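Local coordinates for chemotactic transducer PctC (PDB 5LTV), which binds gamma-amino-butanoic acid in the ligand-binding domain of a bacterial chemoreceptor and so probably guides chemotaxis in response to it, at residues N90-Y95 / A166-L171; L133-P138 / L149-P154. All blocks are in the same frame, centred on the assembly; numbering follows the deposited sequence.

Contact 1: residues N90-Y95 / A166-L171. With ABU (gamma-amino-butanoic acid), chain H.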
ATOM      1  N   ASN A  90      -7.043  -8.409  -8.693  1.00 27.51           N
ATOM      2  CA  ASN A  90      -6.979  -7.834  -7.366  1.00 28.78           C
ATOM      3  C   ASN A  90      -5.884  -6.800  -7.201  1.00 26.48           C
ATOM      4  O   ASN A  90      -5.832  -6.160  -6.152  1.00 26.29           O
ATOM      5  CB  ASN A  90      -6.816  -8.934  -6.304  1.00 29.05           C
ATOM      6  CG  ASN A  90      -8.041  -9.821  -6.204  1.00 31.64           C
ATOM      7  OD1 ASN A  90      -9.125  -9.364  -5.814  1.00 34.67           O
ATOM      8  ND2 ASN A  90      -7.891 -11.096  -6.605  1.00 28.28           N
ATOM      9  N   PHE A  91      -5.011  -6.625  -8.192  1.00 25.91           N
ATOM     10  CA  PHE A  91      -3.997  -5.584  -8.176  1.00 25.30           C
ATOM     11  C   PHE A  91      -4.131  -4.753  -9.440  1.00 27.55           C
ATOM     12  O   PHE A  91      -4.733  -5.189 -10.428  1.00 24.95           O
ATOM     13  CB  PHE A  91      -2.571  -6.166  -8.061  1.00 23.87           C
ATOM     14  CG  PHE A  91      -2.316  -6.884  -6.731  1.00 25.13           C
ATOM     15  CD1 PHE A  91      -1.887  -6.184  -5.605  1.00 18.38           C
ATOM     16  CD2 PHE A  91      -2.553  -8.241  -6.612  1.00 25.85           C
ATOM     17  CE1 PHE A  91      -1.718  -6.845  -4.365  1.00 21.00           C
ATOM     18  CE2 PHE A  91      -2.376  -8.900  -5.386  1.00 23.67           C
ATOM     19  CZ  PHE A  91      -1.958  -8.194  -4.266  1.00 19.85           C
ATOM     20  N   ALA A  92      -3.606  -3.524  -9.380  1.00 24.61           N
ATOM     21  CA  ALA A  92      -3.337  -2.805 -10.606  1.00 22.86           C
ATOM     22  C   ALA A  92      -2.285  -3.556 -11.418  1.00 24.44           C
ATOM     23  O   ALA A  92      -2.416  -3.724 -12.630  1.00 23.95           O
ATOM     24  CB  ALA A  92      -2.880  -1.381 -10.293  1.00 20.50           C
ATOM     25  N   SER A  93      -1.245  -4.038 -10.754  1.00 20.57           N
ATOM     26  CA  SER A  93      -0.290  -4.913 -11.408  1.00 23.31           C
ATOM     27  C   SER A  93       0.534  -5.602 -10.334  1.00 26.96           C
ATOM     28  O   SER A  93       0.621  -5.136  -9.181  1.00 22.47           O
ATOM     29  CB  SER A  93       0.621  -4.161 -12.372  1.00 21.29           C
ATOM     30  OG  SER A  93       1.309  -3.141 -11.660  1.00 23.26           O
ATOM     31  N   VAL A  94       1.126  -6.729 -10.747  1.00 24.41           N
ATOM     32  CA  VAL A  94       2.085  -7.488  -9.966  1.00 22.80           C
ATOM     33  C   VAL A  94       3.347  -7.590 -10.805  1.00 25.42           C
ATOM     34  O   VAL A  94       3.310  -7.472 -12.041  1.00 22.05           O
ATOM     35  CB  VAL A  94       1.566  -8.894  -9.566  1.00 23.90           C
ATOM     36  CG1 VAL A  94       0.393  -8.775  -8.644  1.00 18.67           C
ATOM     37  CG2 VAL A  94       1.175  -9.710 -10.819  1.00 23.52           C
ATOM     38  N   TYR A  95       4.480  -7.799 -10.119  1.00 25.19           N
ATOM     39  CA  TYR A  95       5.743  -7.699 -10.833  1.00 27.82           C
ATOM     40  C   TYR A  95       6.895  -8.238 -10.002  1.00 27.06           C
ATOM     41  O   TYR A  95       6.833  -8.315  -8.772  1.00 26.55           O
ATOM     42  CB  TYR A  95       6.053  -6.270 -11.285  1.00 27.68           C
ATOM     43  CG  TYR A  95       5.726  -5.131 -10.343  1.00 28.40           C
ATOM     44  CD1 TYR A  95       4.466  -4.529 -10.363  1.00 30.15           C
ATOM     45  CD2 TYR A  95       6.707  -4.579  -9.493  1.00 25.29           C
ATOM     46  CE1 TYR A  95       4.165  -3.435  -9.516  1.00 30.04           C
ATOM     47  CE2 TYR A  95       6.422  -3.475  -8.662  1.00 20.00           C
ATOM     48  CZ  TYR A  95       5.151  -2.912  -8.681  1.00 28.08           C
ATOM     49  OH  TYR A  95       4.835  -1.833  -7.877  1.00 28.73           O
ATOM     50  N   ALA A 166       6.315  -7.725  -6.017  1.00 26.73           N
ATOM     51  CA  ALA A 166       5.380  -6.728  -5.500  1.00 28.27           C
ATOM     52  C   ALA A 166       4.022  -6.817  -6.200  1.00 29.94           C
ATOM     53  O   ALA A 166       3.899  -7.368  -7.288  1.00 28.19           O
ATOM     54  CB  ALA A 166       5.903  -5.301  -5.669  1.00 25.71           C
ATOM     55  N   GLY A 167       3.010  -6.260  -5.535  1.00 27.82           N
ATOM     56  CA  GLY A 167       1.809  -5.796  -6.217  1.00 24.86           C
ATOM     57  C   GLY A 167       1.462  -4.387  -5.797  1.00 23.46           C
ATOM     58  O   GLY A 167       1.670  -4.004  -4.652  1.00 25.25           O
ATOM     59  N   ASP A 168       0.934  -3.608  -6.729  1.00 26.58           N
ATOM     60  CA  ASP A 168       0.518  -2.276  -6.336  1.00 27.37           C
ATOM     61  C   ASP A 168      -0.981  -2.080  -6.595  1.00 29.41           C
ATOM     62  O   ASP A 168      -1.616  -2.838  -7.339  1.00 27.64           O
ATOM     63  CB  ASP A 168       1.353  -1.195  -7.022  1.00 28.54           C
ATOM     64  CG  ASP A 168       1.347  -1.320  -8.542  1.00 33.34           C
ATOM     65  OD1 ASP A 168       0.298  -1.680  -9.124  1.00 33.31           O
ATOM     66  OD2 ASP A 168       2.409  -1.067  -9.159  1.00 34.65           O
ATOM     67  N   MET A 169      -1.533  -1.044  -5.958  1.00 27.43           N
ATOM     68  CA  MET A 169      -2.933  -0.699  -6.078  1.00 31.86           C
ATOM     69  C   MET A 169      -3.115   0.816  -6.114  1.00 27.68           C
ATOM     70  O   MET A 169      -2.391   1.551  -5.447  1.00 28.26           O
ATOM     71  CB  MET A 169      -3.724  -1.334  -4.926  1.00 32.03           C
ATOM     72  CG  MET A 169      -3.124  -1.122  -3.614  1.00 36.87           C
ATOM     73  SD  MET A 169      -3.121  -2.658  -2.666  1.00 41.02           S
ATOM     74  CE  MET A 169      -1.372  -3.085  -2.713  1.00 38.03           C
ATOM     75  N   LYS A 170      -4.072   1.261  -6.922  0.57 28.62           N
ATOM     76  CA  LYS A 170      -4.403   2.680  -7.015  0.57 30.37           C
ATOM     77  C   LYS A 170      -4.948   3.214  -5.697  0.57 31.23           C
ATOM     78  O   LYS A 170      -5.719   2.546  -4.998  0.57 32.07           O
ATOM     79  CB  LYS A 170      -5.430   2.911  -8.124  0.57 31.43           C
ATOM     80  CG  LYS A 170      -4.880   2.670  -9.522  0.57 34.48           C
ATOM     81  CD  LYS A 170      -5.992   2.518 -10.554  0.57 35.31           C
ATOM     82  CE  LYS A 170      -7.014   3.609 -10.409  0.57 37.72           C
ATOM     83  NZ  LYS A 170      -8.238   3.323 -11.230  0.57 39.47           N
ATOM     84  N   LEU A 171      -4.535   4.438  -5.362  1.00 32.78           N
ATOM     85  CA  LEU A 171      -5.024   5.079  -4.150  1.00 35.98           C
ATOM     86  C   LEU A 171      -6.533   5.291  -4.176  1.00 38.00           C
ATOM     87  O   LEU A 171      -7.175   5.217  -3.125  1.00 36.40           O
ATOM     88  CB  LEU A 171      -4.331   6.431  -3.943  1.00 37.05           C
ATOM     89  CG  LEU A 171      -2.843   6.502  -3.648  1.00 39.14           C
ATOM     90  CD1 LEU A 171      -2.605   7.859  -2.978  1.00 37.97           C
ATOM     91  CD2 LEU A 171      -2.335   5.337  -2.777  1.00 39.26           C
TER
HETATM   92  N   ABU H 301       3.468  -0.924 -11.753  1.00 24.73           N
HETATM   93  CD  ABU H 301       4.310   0.247 -11.380  1.00 30.77           C
HETATM   94  CB  ABU H 301       5.778  -0.004 -11.597  1.00 34.52           C
HETATM   95  CG  ABU H 301       6.630   0.296 -10.375  1.00 34.34           C
HETATM   96  C   ABU H 301       7.412   1.593 -10.265  1.00 34.99           C
HETATM   97  O   ABU H 301       6.773   2.674 -10.218  1.00 31.59           O
HETATM   98  OXT ABU H 301       8.668   1.515 -10.148  1.00 35.06           O

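Contact 2: residues L133-P138 / L149-P154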
ATOM      1  N   LEU A 133       8.077  -8.474   3.937  1.00 27.57           N
ATOM      2  CA  LEU A 133       7.001  -7.704   3.327  1.00 26.99           C
ATOM      3  C   LEU A 133       6.966  -6.304   3.938  1.00 26.99           C
ATOM      4  O   LEU A 133       6.988  -6.138   5.159  1.00 29.70           O
ATOM      5  CB  LEU A 133       5.663  -8.414   3.525  1.00 26.38           C
ATOM      6  CG  LEU A 133       4.489  -7.726   2.795  1.00 33.55           C
ATOM      7  CD1 LEU A 133       4.516  -8.090   1.346  1.00 31.87           C
ATOM      8  CD2 LEU A 133       3.124  -8.066   3.395  1.00 41.99           C
ATOM      9  N   ILE A 134       6.936  -5.294   3.085  1.00 28.37           N
ATOM     10  CA  ILE A 134       6.643  -3.935   3.513  1.00 28.41           C
ATOM     11  C   ILE A 134       5.407  -3.464   2.770  1.00 31.27           C
ATOM     12  O   ILE A 134       5.032  -4.012   1.727  1.00 31.41           O
ATOM     13  CB  ILE A 134       7.788  -2.960   3.233  1.00 30.17           C
ATOM     14  CG1 ILE A 134       7.932  -2.815   1.717  1.00 31.69           C
ATOM     15  CG2 ILE A 134       9.056  -3.379   3.977  1.00 27.59           C
ATOM     16  CD1 ILE A 134       8.676  -1.560   1.245  1.00 33.29           C
ATOM     17  N   VAL A 135       4.773  -2.431   3.315  1.00 30.41           N
ATOM     18  CA  VAL A 135       3.756  -1.677   2.611  1.00 31.21           C
ATOM     19  C   VAL A 135       4.281  -0.255   2.537  1.00 34.21           C
ATOM     20  O   VAL A 135       4.751   0.292   3.540  1.00 37.39           O
ATOM     21  CB  VAL A 135       2.373  -1.767   3.283  1.00 35.93           C
ATOM     22  CG1 VAL A 135       2.401  -1.212   4.671  1.00 39.61           C
ATOM     23  CG2 VAL A 135       1.324  -1.049   2.451  1.00 35.44           C
ATOM     24  N   THR A 136       4.327   0.284   1.332  1.00 28.65           N
ATOM     25  CA  THR A 136       4.921   1.580   1.081  1.00 29.26           C
ATOM     26  C   THR A 136       3.894   2.686   1.308  1.00 33.47           C
ATOM     27  O   THR A 136       2.673   2.467   1.276  1.00 32.19           O
ATOM     28  CB  THR A 136       5.435   1.659  -0.365  1.00 26.04           C
ATOM     29  OG1 THR A 136       4.307   1.894  -1.209  1.00 25.57           O
ATOM     30  CG2 THR A 136       6.144   0.364  -0.798  1.00 23.45           C
ATOM     31  N   GLU A 137       4.406   3.892   1.520  1.00 34.17           N
ATOM     32  CA  GLU A 137       3.564   5.070   1.403  1.00 35.29           C
ATOM     33  C   GLU A 137       3.273   5.333  -0.083  1.00 35.89           C
ATOM     34  O   GLU A 137       3.915   4.754  -0.971  1.00 34.59           O
ATOM     35  CB  GLU A 137       4.246   6.264   2.086  1.00 37.37           C
ATOM     36  CG  GLU A 137       4.305   6.122   3.628  1.00 44.17           C
ATOM     37  CD  GLU A 137       4.979   7.311   4.361  1.00 47.25           C
ATOM     38  OE1 GLU A 137       5.673   8.120   3.716  1.00 45.68           O
ATOM     39  OE2 GLU A 137       4.815   7.424   5.603  1.00 49.68           O
ATOM     40  N   PRO A 138       2.286   6.170  -0.387  1.00 31.71           N
ATOM     41  CA  PRO A 138       1.985   6.443  -1.805  1.00 27.53           C
ATOM     42  C   PRO A 138       3.204   6.968  -2.555  1.00 29.25           C
ATOM     43  O   PRO A 138       4.064   7.667  -2.007  1.00 28.22           O
ATOM     44  CB  PRO A 138       0.865   7.494  -1.741  1.00 30.22           C
ATOM     45  CG  PRO A 138       0.144   7.171  -0.403  1.00 30.09           C
ATOM     46  CD  PRO A 138       1.305   6.789   0.526  1.00 32.26           C
ATOM     47  N   LEU A 149       0.253   2.644  -4.184  1.00 30.56           N
ATOM     48  CA  LEU A 149       1.119   2.125  -3.146  1.00 27.87           C
ATOM     49  C   LEU A 149       1.356   0.651  -3.461  1.00 27.09           C
ATOM     50  O   LEU A 149       0.574   0.013  -4.179  1.00 23.89           O
ATOM     51  CB  LEU A 149       0.537   2.363  -1.718  1.00 30.04           C
ATOM     52  CG  LEU A 149      -0.720   1.710  -1.151  1.00 31.22           C
ATOM     53  CD1 LEU A 149      -0.393   0.297  -0.845  1.00 33.35           C
ATOM     54  CD2 LEU A 149      -1.241   2.386   0.113  1.00 32.56           C
ATOM     55  N   ALA A 150       2.464   0.126  -2.954  1.00 24.33           N
ATOM     56  CA  ALA A 150       2.856  -1.234  -3.273  1.00 27.19           C
ATOM     57  C   ALA A 150       3.067  -2.035  -1.994  1.00 27.67           C
ATOM     58  O   ALA A 150       3.356  -1.489  -0.931  1.00 24.72           O
ATOM     59  CB  ALA A 150       4.128  -1.257  -4.126  1.00 26.47           C
ATOM     60  N   MET A 151       2.922  -3.340  -2.119  1.00 29.22           N
ATOM     61  CA  MET A 151       3.364  -4.295  -1.128  1.00 24.08           C
ATOM     62  C   MET A 151       4.446  -5.133  -1.766  1.00 25.21           C
ATOM     63  O   MET A 151       4.234  -5.675  -2.856  1.00 27.10           O
ATOM     64  CB  MET A 151       2.200  -5.159  -0.702  1.00 24.85           C
ATOM     65  CG  MET A 151       1.238  -4.434   0.164  1.00 26.50           C
ATOM     66  SD  MET A 151      -0.379  -5.257   0.117  1.00 32.81           S
ATOM     67  CE  MET A 151      -1.343  -4.178   1.226  1.00 29.46           C
ATOM     68  N   SER A 152       5.616  -5.221  -1.121  1.00 24.77           N
ATOM     69  CA  SER A 152       6.781  -5.841  -1.769  1.00 27.84           C
ATOM     70  C   SER A 152       7.599  -6.646  -0.761  1.00 29.31           C
ATOM     71  O   SER A 152       7.576  -6.376   0.448  1.00 22.82           O
ATOM     72  CB  SER A 152       7.700  -4.793  -2.461  1.00 24.45           C
ATOM     73  OG  SER A 152       8.237  -3.825  -1.526  1.00 26.64           O
ATOM     74  N   LEU A 153       8.308  -7.655  -1.272  1.00 26.51           N
ATOM     75  CA  LEU A 153       9.141  -8.476  -0.410  1.00 28.13           C
ATOM     76  C   LEU A 153      10.185  -9.207  -1.244  1.00 28.41           C
ATOM     77  O   LEU A 153       9.927  -9.544  -2.406  1.00 27.03           O
ATOM     78  CB  LEU A 153       8.307  -9.478   0.411  1.00 34.13           C
ATOM     79  CG  LEU A 153       7.167 -10.395  -0.061  1.00 34.02           C
ATOM     80  CD1 LEU A 153       6.996 -10.550  -1.558  1.00 32.39           C
ATOM     81  CD2 LEU A 153       7.324 -11.759   0.608  1.00 29.87           C
ATOM     82  N   PRO A 154      11.359  -9.494  -0.664  1.00 28.58           N
ATOM     83  CA  PRO A 154      12.384 -10.251  -1.392  1.00 26.78           C
ATOM     84  C   PRO A 154      11.902 -11.647  -1.716  1.00 26.33           C
ATOM     85  O   PRO A 154      11.080 -12.221  -1.005  1.00 33.41           O
ATOM     86  CB  PRO A 154      13.564 -10.291  -0.417  1.00 28.51           C
ATOM     87  CG  PRO A 154      13.225  -9.161   0.618  1.00 31.35           C
ATOM     88  CD  PRO A 154      11.743  -9.237   0.739  1.00 27.07           C
TER

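Contact 1: residues N90-Y95 / A166-L171
Ser93, Tyr95 and Asp168 meet across two antiparallel neighbours, strands 93-98 and 160-170, in the five-stranded sheet of the membrane-distal module of a double Cache (dCache) domain, and help form the pocket around the ligand's amine. The backbone ladder comes first. Ser93 pairs with Asp168 and Tyr95 with Ala166 as hydrogen-bonded pairs; Asp168 N reaches Ser93 O at 2.9 Å with an N-H...O angle of 160°. Beyond the strand end, Ala92 N bonds to Asp168 O, a more bent link at 134°.

Packing fills the face turned to helix 34-68. Phe91 brings its ring edge to Asp168 O and lies alongside Met169, CE1 to CE 4.1 Å, while Leu59 and Val60 of the helix touch the ring. Glycine suits position 167, because the Phe91 ring takes the place where a side chain would project, CD1 standing 3.8 Å from Gly167 CA. On the pocket face, the small Ala166 lets the Tyr95 ring come close, Tyr95 CE2 to Ala166 CB 3.5 Å.

Polar contacts converge on the Asp168 carboxylate, whose two oxygens have separate tasks. OD1 accepts from Ser93 OG on its syn side and, weakly, from Ser93 N. With chi1 at 40°, the Tyr95 ring swings across the strand toward Asp168, and its hydroxyl donates to OD2 from the anti side, well out of the carboxylate plane. The Ser93 and Tyr95 hydroxyls, one on each oxygen, should restrain the carboxylate's rotation and probably favour its negative form, fitting for a partner of an amine. The ligand's CB lies over one face of the Tyr95 ring and Ala166 O over the opposite one; the amine N donates to Asp168 OD2 at 2.8 Å, with Ser93 OG 3.1 Å from that nitrogen.

Contact 2: residues L133-P138 / L149-P154
Leu133 and Leu153 open one end of a beta hairpin, in which strand 134-140 runs antiparallel to strand 147-157 of the ligand-binding sheet, where 134-140 is the outermost strand within the chain. The tight part is the ladder itself. Ile134 and Ser152 form a hydrogen-bonded pair, with Ile134 N to Ser152 O at 2.9 Å, and Thr136 N continues the series to Ala150 O. There the return bond is made by a side chain: Thr136 OG1 accepts from Ala150 N at 3.1 Å, almost straight at 175°. The same hydroxyl donates to Glu137 O, approaching above the carbonyl plane. A chi1 of 78° puts OG1 between the backbone N and carbonyl carbon, pointing at Ala150 N, and threonine suits the site because one oxygen can serve both backbones. Close by, Ile134 CG1 stands 3.4 Å from Ser152 OG, whose hydrogen bond goes to Trp123 O.

Apolar packing is looser. Val135 CG2 meets Leu149 CD1 at 4.0 Å and Met151 CG at 4.1 Å, on the face where Met151 also reaches Met57 of helix 34-68. Leu133 CD1 lies across Leu153 CG at 3.8 Å, at a partly exposed end. Glu137 turns away from strand 147-157, toward a long, weak ion pair with Lys197. The chemistry implies that where regular pairing ends beyond Val135, Ala150 N keeps an acceptor, because the threonine hydroxyl takes the place of a backbone carbonyl.

In the fold
Contacts 1 and 2 are successive steps across one antiparallel sheet, their centres about 10 Å apart, and the whole hairpin of contact 2 falls within the chain between the two segments of contact 1. Strands 160-170 and 147-157 join them directly: Gly167 O lies 2.9 Å from Met151 N, and Met169 N lies 3.0 Å from Leu149 O, both probable hydrogen bonds. Contact 1 supplies a carboxylate partner, Asp168, for the ligand's amine; contact 2 lies farther along the same sheet, the Ala150 side chain about 7 Å from gamma-amino-butanoic acid. Trp123, tied to contact 2 through Ser152, gives its NE1 to the ligand, while Tyr116, Arg121 and Ala142 supply further hydrogen bonds to it.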